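Local coordinates for protein serine-pyruvate aminotransferase (agxt) (Sulfolobus solfataricus, PDB 3ZRP) that is a pyridoxal 5'-phosphate-dependent class-V aminotransferase that moves an amino group from serine to pyruvate and probably also from alanine to glyoxylate, at residues E288-R293 with P331-F336; M273-I278 with Y297-T302. All blocks are in the same frame, centred on the assembly; numbering follows the deposited sequence. Where two conformers were deposited one is given.

Interaction 1 (E288-R293 with P331-F336)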
ATOM      1  N   GLU A 288      15.290  -4.988 -34.402  1.00 42.59           N
ATOM      2  CA  GLU A 288      13.851  -5.175 -34.579  1.00 40.88           C
ATOM      3  C   GLU A 288      13.091  -4.895 -33.276  1.00 35.85           C
ATOM      4  O   GLU A 288      13.498  -5.343 -32.209  1.00 37.17           O
ATOM      5  CB  GLU A 288      13.571  -6.611 -35.030  1.00 41.79           C
ATOM      6  CG  GLU A 288      12.150  -6.869 -35.532  1.00 50.88           C
ATOM      7  CD  GLU A 288      11.914  -8.330 -35.936  1.00 56.50           C
ATOM      8  OE1 GLU A 288      12.906  -9.068 -36.138  1.00 53.09           O
ATOM      9  OE2 GLU A 288      10.736  -8.734 -36.062  1.00 52.00           O
ATOM     10  N   ILE A 289      11.984  -4.163 -33.394  1.00 37.67           N
ATOM     11  CA  ILE A 289      11.123  -3.842 -32.248  1.00 35.11           C
ATOM     12  C   ILE A 289      10.102  -4.979 -32.009  1.00 39.13           C
ATOM     13  O   ILE A 289       9.622  -5.606 -32.962  1.00 35.98           O
ATOM     14  CB  ILE A 289      10.456  -2.466 -32.464  1.00 36.36           C
ATOM     15  CG1 ILE A 289      11.540  -1.364 -32.477  1.00 37.23           C
ATOM     16  CG2 ILE A 289       9.407  -2.174 -31.397  1.00 38.01           C
ATOM     17  CD1 ILE A 289      11.035   0.026 -32.910  1.00 35.29           C
ATOM     18  N   VAL A 290       9.791  -5.265 -30.743  1.00 35.70           N
ATOM     19  CA  VAL A 290       8.834  -6.338 -30.407  1.00 32.46           C
ATOM     20  C   VAL A 290       7.421  -6.033 -30.942  1.00 32.81           C
ATOM     21  O   VAL A 290       6.806  -6.890 -31.592  1.00 38.55           O
ATOM     22  CB  VAL A 290       8.788  -6.614 -28.887  1.00 28.27           C
ATOM     23  CG1 VAL A 290       7.572  -7.476 -28.515  1.00 27.63           C
ATOM     24  CG2 VAL A 290      10.053  -7.315 -28.461  1.00 28.67           C
ATOM     25  N   ALA A 291       6.916  -4.828 -30.677  1.00 33.26           N
ATOM     26  CA  ALA A 291       5.617  -4.412 -31.179  1.00 33.27           C
ATOM     27  C   ALA A 291       5.526  -4.663 -32.683  1.00 41.41           C
ATOM     28  O   ALA A 291       6.349  -4.153 -33.448  1.00 39.81           O
ATOM     29  CB  ALA A 291       5.354  -2.946 -30.878  1.00 32.84           C
ATOM     30  N   ARG A 292       4.517  -5.431 -33.094  1.00 36.77           N
ATOM     31  CA  ARG A 292       4.366  -5.837 -34.494  1.00 37.22           C
ATOM     32  C   ARG A 292       3.907  -4.723 -35.408  1.00 37.59           C
ATOM     33  O   ARG A 292       4.299  -4.662 -36.570  1.00 45.18           O
ATOM     34  CB  ARG A 292       3.416  -7.037 -34.621  1.00 34.56           C
ATOM     35  CG  ARG A 292       3.773  -8.243 -33.769  1.00 37.86           C
ATOM     36  CD  ARG A 292       5.001  -9.028 -34.269  1.00 46.97           C
ATOM     37  NE  ARG A 292       6.255  -8.342 -33.957  1.00 45.10           N
ATOM     38  CZ  ARG A 292       7.430  -8.602 -34.527  1.00 48.88           C
ATOM     39  NH1 ARG A 292       7.543  -9.548 -35.459  1.00 45.00           N
ATOM     40  NH2 ARG A 292       8.502  -7.906 -34.162  1.00 40.87           N
ATOM     41  N   ARG A 293       3.065  -3.851 -34.888  1.00 41.92           N
ATOM     42  CA  ARG A 293       2.409  -2.827 -35.680  1.00 40.74           C
ATOM     43  C   ARG A 293       2.845  -1.415 -35.254  1.00 41.82           C
ATOM     44  O   ARG A 293       2.568  -0.987 -34.123  1.00 36.33           O
ATOM     45  CB  ARG A 293       0.895  -2.980 -35.523  1.00 47.99           C
ATOM     46  CG  ARG A 293       0.320  -4.286 -36.013  1.00 54.16           C
ATOM     47  CD  ARG A 293      -0.113  -4.180 -37.453  1.00 62.32           C
ATOM     48  NE  ARG A 293      -0.742  -5.417 -37.899  1.00 70.66           N
ATOM     49  CZ  ARG A 293      -1.907  -5.490 -38.536  1.00 68.64           C
ATOM     50  NH1 ARG A 293      -2.587  -4.389 -38.836  1.00 63.49           N
ATOM     51  NH2 ARG A 293      -2.383  -6.674 -38.885  1.00 67.60           N
ATOM     52  N   PRO A 331       7.006 -15.328 -23.778  1.00 49.56           N
ATOM     53  CA  PRO A 331       7.571 -16.584 -24.282  1.00 50.13           C
ATOM     54  C   PRO A 331       7.887 -16.555 -25.777  1.00 49.31           C
ATOM     55  O   PRO A 331       8.757 -17.298 -26.229  1.00 58.05           O
ATOM     56  CB  PRO A 331       6.474 -17.618 -23.986  1.00 52.32           C
ATOM     57  CG  PRO A 331       5.213 -16.823 -23.811  1.00 50.35           C
ATOM     58  CD  PRO A 331       5.655 -15.517 -23.214  1.00 47.96           C
ATOM     59  N   ALA A 332       7.211 -15.685 -26.524  1.00 46.78           N
ATOM     60  CA  ALA A 332       7.341 -15.650 -27.984  1.00 45.33           C
ATOM     61  C   ALA A 332       8.542 -14.852 -28.507  1.00 47.31           C
ATOM     62  O   ALA A 332       8.876 -14.946 -29.688  1.00 47.04           O
ATOM     63  CB  ALA A 332       6.067 -15.141 -28.610  1.00 42.14           C
ATOM     64  N   PHE A 333       9.180 -14.076 -27.634  1.00 46.12           N
ATOM     65  CA  PHE A 333      10.283 -13.198 -28.047  1.00 40.99           C
ATOM     66  C   PHE A 333      11.520 -13.372 -27.177  1.00 42.53           C
ATOM     67  O   PHE A 333      11.423 -13.735 -25.997  1.00 40.95           O
ATOM     68  CB  PHE A 333       9.852 -11.728 -27.993  1.00 37.65           C
ATOM     69  CG  PHE A 333       8.738 -11.373 -28.919  1.00 35.36           C
ATOM     70  CD1 PHE A 333       8.999 -11.034 -30.243  1.00 37.78           C
ATOM     71  CD2 PHE A 333       7.424 -11.334 -28.464  1.00 38.62           C
ATOM     72  CE1 PHE A 333       7.967 -10.696 -31.115  1.00 35.54           C
ATOM     73  CE2 PHE A 333       6.371 -10.991 -29.315  1.00 34.51           C
ATOM     74  CZ  PHE A 333       6.644 -10.663 -30.650  1.00 36.25           C
ATOM     75  N   LYS A 334      12.685 -13.131 -27.778  1.00 41.85           N
ATOM     76  CA  LYS A 334      13.947 -13.014 -27.048  1.00 44.39           C
ATOM     77  C   LYS A 334      14.325 -11.536 -27.125  1.00 38.42           C
ATOM     78  O   LYS A 334      14.641 -11.017 -28.203  1.00 36.55           O
ATOM     79  CB  LYS A 334      15.032 -13.909 -27.661  1.00 50.12           C
ATOM     80  CG  LYS A 334      16.292 -14.039 -26.828  1.00 56.06           C
ATOM     81  CD  LYS A 334      17.261 -15.019 -27.478  1.00 64.05           C
ATOM     82  CE  LYS A 334      18.683 -14.852 -26.953  1.00 60.54           C
ATOM     83  NZ  LYS A 334      19.711 -15.189 -27.983  1.00 63.08           N
ATOM     84  N   TYR A 335      14.253 -10.847 -25.987  1.00 38.88           N
ATOM     85  CA  TYR A 335      14.331  -9.389 -25.982  1.00 34.20           C
ATOM     86  C   TYR A 335      14.645  -8.779 -24.621  1.00 34.54           C
ATOM     87  O   TYR A 335      14.609  -9.466 -23.591  1.00 35.16           O
ATOM     88  CB  TYR A 335      13.022  -8.787 -26.547  1.00 34.17           C
ATOM     89  CG  TYR A 335      11.797  -8.871 -25.628  1.00 32.22           C
ATOM     90  CD1 TYR A 335      11.285 -10.093 -25.219  1.00 31.59           C
ATOM     91  CD2 TYR A 335      11.141  -7.700 -25.198  1.00 33.55           C
ATOM     92  CE1 TYR A 335      10.143 -10.175 -24.391  1.00 33.65           C
ATOM     93  CE2 TYR A 335       9.999  -7.761 -24.383  1.00 33.60           C
ATOM     94  CZ  TYR A 335       9.511  -9.002 -23.984  1.00 35.96           C
ATOM     95  OH  TYR A 335       8.415  -9.071 -23.161  1.00 42.00           O
ATOM     96  N   PHE A 336      14.964  -7.485 -24.632  1.00 34.16           N
ATOM     97  CA  PHE A 336      14.971  -6.673 -23.417  1.00 31.86           C
ATOM     98  C   PHE A 336      14.098  -5.455 -23.667  1.00 32.97           C
ATOM     99  O   PHE A 336      13.721  -5.175 -24.796  1.00 36.55           O
ATOM    100  CB  PHE A 336      16.412  -6.298 -22.968  1.00 32.03           C
ATOM    101  CG  PHE A 336      17.103  -5.304 -23.870  1.00 34.04           C
ATOM    102  CD1 PHE A 336      17.775  -5.730 -25.014  1.00 34.80           C
ATOM    103  CD2 PHE A 336      17.080  -3.941 -23.579  1.00 32.33           C
ATOM    104  CE1 PHE A 336      18.413  -4.820 -25.865  1.00 32.25           C
ATOM    105  CE2 PHE A 336      17.716  -3.015 -24.426  1.00 35.68           C
ATOM    106  CZ  PHE A 336      18.386  -3.462 -25.573  1.00 36.68           C
TER
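Val290 and Arg292 carry the 288-293 loop onto two aromatic side chains, Phe333 and Tyr335. Glu288 extends its side chain so that the carboxylate meets the Arg292 guanidinium, while its OE1 pairs with Lys307; Glu288 has also been seen as a calcium ligand. Val290 then straddles both rings. Val290 CG1, anti to the backbone N (chi1 166°), sits over the middle of the Phe333 ring as a CH-pi contact, 3.8 Å from the centroid. The other methyl, Val290 CG2, meets Tyr335 CD2 obliquely at 3.5 Å; the hydroxyl of this tyrosine is hydrogen-bonded to Ser139 O and Val329 N. Two residues on, Arg292 bends at chi2 and chi3 and folds back over its own loop. Arg292 NE bonds to Val290 O (2.8 Å, 151°), and Arg292 NH2 reaches both Ile289 O (2.8 Å) and Glu288 OE2 (3.0 Å), the last a salt bridge. The Phe333 ring points its edge at one face of the guanidinium so held, Phe333 CE1 lying 4.0 Å from Arg292 CZ, with the planes 64° apart. With an alanine here, Glu288 OE2 would probably lose its charged mate and the carbonyls of Ile289 and Val290 their guanidinium donors, and the edge of Phe333 would be uncovered. Backbone bonds from Glu288, Val290 and Phe336 to strand 301-305 place this cluster at the three-stranded antiparallel sheet in the C-terminal part of the class-V aminotransferase chain.

Interaction 2 (M273-I278 with Y297-T302)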
ATOM      1  N   MET A 273       8.544  12.601 -28.638  1.00 33.05           N
ATOM      2  CA  MET A 273       9.837  12.942 -29.234  0.60 36.84           C
ATOM      3  C   MET A 273      10.928  11.973 -28.788  1.00 35.13           C
ATOM      4  O   MET A 273      11.667  11.418 -29.617  1.00 32.95           O
ATOM      5  CB  MET A 273      10.241  14.375 -28.880  0.60 41.86           C
ATOM      6  CG  MET A 273      11.655  14.753 -29.365  0.60 53.99           C
ATOM      7  SD  MET A 273      12.239  16.355 -28.783  0.60 73.15           S
ATOM      8  CE  MET A 273      11.097  17.491 -29.593  0.60 62.76           C
ATOM      9  N   VAL A 274      11.028  11.766 -27.473  1.00 31.41           N
ATOM     10  CA  VAL A 274      12.047  10.886 -26.928  1.00 27.44           C
ATOM     11  C   VAL A 274      11.866   9.457 -27.457  1.00 30.23           C
ATOM     12  O   VAL A 274      12.835   8.816 -27.859  1.00 25.21           O
ATOM     13  CB  VAL A 274      12.073  10.891 -25.357  1.00 29.63           C
ATOM     14  CG1 VAL A 274      12.923   9.725 -24.815  1.00 24.71           C
ATOM     15  CG2 VAL A 274      12.577  12.225 -24.827  1.00 31.95           C
ATOM     16  N   ALA A 275      10.635   8.950 -27.431  1.00 27.92           N
ATOM     17  CA  ALA A 275      10.381   7.578 -27.911  1.00 30.80           C
ATOM     18  C   ALA A 275      10.705   7.404 -29.409  1.00 25.79           C
ATOM     19  O   ALA A 275      11.355   6.436 -29.782  1.00 27.90           O
ATOM     20  CB  ALA A 275       8.929   7.149 -27.604  1.00 28.06           C
ATOM     21  N   SER A 276      10.254   8.350 -30.241  1.00 30.55           N
ATOM     22  CA  SER A 276      10.541   8.318 -31.675  0.60 30.51           C
ATOM     23  C   SER A 276      12.051   8.361 -31.921  1.00 29.62           C
ATOM     24  O   SER A 276      12.564   7.665 -32.804  1.00 34.46           O
ATOM     25  CB  SER A 276       9.867   9.489 -32.403  0.60 28.26           C
ATOM     26  OG  SER A 276       8.463   9.454 -32.314  0.60 29.84           O
ATOM     27  N   ALA A 277      12.764   9.169 -31.127  1.00 31.72           N
ATOM     28  CA  ALA A 277      14.229   9.278 -31.240  1.00 27.64           C
ATOM     29  C   ALA A 277      14.917   7.969 -30.919  1.00 27.68           C
ATOM     30  O   ALA A 277      15.805   7.552 -31.662  1.00 30.77           O
ATOM     31  CB  ALA A 277      14.816  10.428 -30.358  1.00 26.86           C
ATOM     32  N   ILE A 278      14.509   7.310 -29.825  1.00 28.73           N
ATOM     33  CA  ILE A 278      15.095   6.021 -29.439  1.00 25.64           C
ATOM     34  C   ILE A 278      14.802   4.974 -30.512  1.00 29.29           C
ATOM     35  O   ILE A 278      15.684   4.191 -30.881  1.00 27.27           O
ATOM     36  CB  ILE A 278      14.587   5.519 -28.023  1.00 29.08           C
ATOM     37  CG1 ILE A 278      15.232   6.347 -26.899  1.00 29.14           C
ATOM     38  CG2 ILE A 278      14.884   4.021 -27.807  1.00 29.68           C
ATOM     39  CD1 ILE A 278      14.517   6.272 -25.551  1.00 26.72           C
ATOM     40  N   TYR A 297       3.330   1.483 -31.473  1.00 26.06           N
ATOM     41  CA  TYR A 297       4.590   1.730 -30.743  1.00 28.17           C
ATOM     42  C   TYR A 297       4.338   2.685 -29.569  1.00 28.49           C
ATOM     43  O   TYR A 297       4.048   3.874 -29.769  1.00 30.93           O
ATOM     44  CB  TYR A 297       5.659   2.327 -31.685  1.00 28.81           C
ATOM     45  CG  TYR A 297       6.252   1.394 -32.737  1.00 32.37           C
ATOM     46  CD1 TYR A 297       6.202   0.013 -32.596  1.00 31.69           C
ATOM     47  CD2 TYR A 297       6.927   1.918 -33.859  1.00 31.22           C
ATOM     48  CE1 TYR A 297       6.771  -0.837 -33.562  1.00 36.89           C
ATOM     49  CE2 TYR A 297       7.497   1.086 -34.828  1.00 35.74           C
ATOM     50  CZ  TYR A 297       7.426  -0.285 -34.674  1.00 35.82           C
ATOM     51  OH  TYR A 297       7.998  -1.115 -35.620  1.00 33.21           O
ATOM     52  N   SER A 298       4.378   2.168 -28.343  1.00 26.94           N
ATOM     53  CA  SER A 298       4.122   3.014 -27.174  1.00 24.91           C
ATOM     54  C   SER A 298       5.260   3.987 -26.969  1.00 25.27           C
ATOM     55  O   SER A 298       6.407   3.714 -27.322  1.00 30.26           O
ATOM     56  CB  SER A 298       3.907   2.208 -25.869  1.00 26.32           C
ATOM     57  OG  SER A 298       5.153   1.782 -25.312  1.00 27.64           O
ATOM     58  N   ASN A 299       4.910   5.116 -26.384  1.00 24.72           N
ATOM     59  CA  ASN A 299       5.866   6.152 -26.052  1.00 25.99           C
ATOM     60  C   ASN A 299       6.465   6.021 -24.636  1.00 27.94           C
ATOM     61  O   ASN A 299       7.192   6.919 -24.171  1.00 26.36           O
ATOM     62  CB  ASN A 299       5.231   7.522 -26.340  1.00 32.67           C
ATOM     63  CG  ASN A 299       4.908   7.693 -27.835  1.00 32.01           C
ATOM     64  OD1 ASN A 299       5.564   7.081 -28.698  1.00 29.13           O
ATOM     65  ND2 ASN A 299       3.896   8.491 -28.137  1.00 37.12           N
ATOM     66  N   THR A 300       6.210   4.882 -23.982  1.00 24.78           N
ATOM     67  CA  THR A 300       6.766   4.626 -22.646  1.00 23.88           C
ATOM     68  C   THR A 300       7.660   3.418 -22.580  1.00 23.15           C
ATOM     69  O   THR A 300       8.551   3.374 -21.737  1.00 24.13           O
ATOM     70  CB  THR A 300       5.660   4.479 -21.552  1.00 23.15           C
ATOM     71  OG1 THR A 300       4.788   3.386 -21.901  1.00 23.83           O
ATOM     72  CG2 THR A 300       4.857   5.762 -21.471  1.00 23.63           C
ATOM     73  N   VAL A 301       7.418   2.426 -23.435  1.00 22.19           N
ATOM     74  CA  VAL A 301       8.157   1.151 -23.414  1.00 23.00           C
ATOM     75  C   VAL A 301       8.418   0.666 -24.851  1.00 25.41           C
ATOM     76  O   VAL A 301       7.509   0.666 -25.685  1.00 25.97           O
ATOM     77  CB  VAL A 301       7.360   0.019 -22.701  1.00 26.42           C
ATOM     78  CG1 VAL A 301       8.155  -1.303 -22.717  1.00 30.53           C
ATOM     79  CG2 VAL A 301       7.008   0.402 -21.264  1.00 27.87           C
ATOM     80  N   THR A 302       9.639   0.222 -25.121  1.00 25.74           N
ATOM     81  CA  THR A 302       9.989  -0.367 -26.406  1.00 24.87           C
ATOM     82  C   THR A 302      10.714  -1.672 -26.143  1.00 26.53           C
ATOM     83  O   THR A 302      11.664  -1.703 -25.378  1.00 32.89           O
ATOM     84  CB  THR A 302      10.929   0.589 -27.222  1.00 23.89           C
ATOM     85  OG1 THR A 302      10.286   1.862 -27.377  1.00 25.30           O
ATOM     86  CG2 THR A 302      11.214   0.004 -28.610  1.00 26.91           C
TER
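The methyl of Ala275, facing out from helix 264-284, is set against Asn299 in the turn that leads into strand 301-305. The two CA atoms come within 5.1 Å, and Ala275 CB rests 3.6 Å from Asn299 CA. Asn299 CG lies anti to its carbonyl carbon, and with chi1 -63° and chi2 -27° the amide turns OD1 toward the helix, making Asn299 OD1 the nearest side-chain atom to Ala275 CB, at 3.5 Å, with Asn299 CB following at 3.9 Å. The methyl is thus met by the asparagine's backbone and by one side of its side chain together. The CB of Ser298, by contrast, points away from the helix, and Ser298 OG bonds to Val301 O (2.6 Å), in the carbonyl plane and on a lone pair, bridging the turn. Outside partners complete the frame, as Glu171 accepts from Asn299 N, Thr300 OG1 bonds to the backbone O of Ser166, a residue that binds pyridoxal 5'-phosphate, and His340 bonds to Thr302 OG1 and packs on Ala275. Between helix and turn themselves the contact is therefore van der Waals in kind, a small methyl permitting close backbone approach, while the directional bonds that fix the turn run within it and to other parts of the protein.

Both contacts hang on the three-stranded sheet, in which strands 301-305 and 335-339 are neighbours, but at different depths. Interaction 2 is wholly buried, where helix 264-284 meets the start of strand 301-305; interaction 1 is only partly buried and lies farther from the centre of the chain. Their chemistry differs accordingly: a methyl against an asparagine in the interior, as against a valine between two aromatic rings with a guanidinium at the partly exposed margin. The loop 288-293 follows the same helix, and the contacts touch directly, with Ile289 CG2 3.7 Å from Tyr297 CE1 and also packing on Thr302. Their segments alternate along the chain, and through these contacts and the pairing of the strands, helix, loop and sheet form one packed unit.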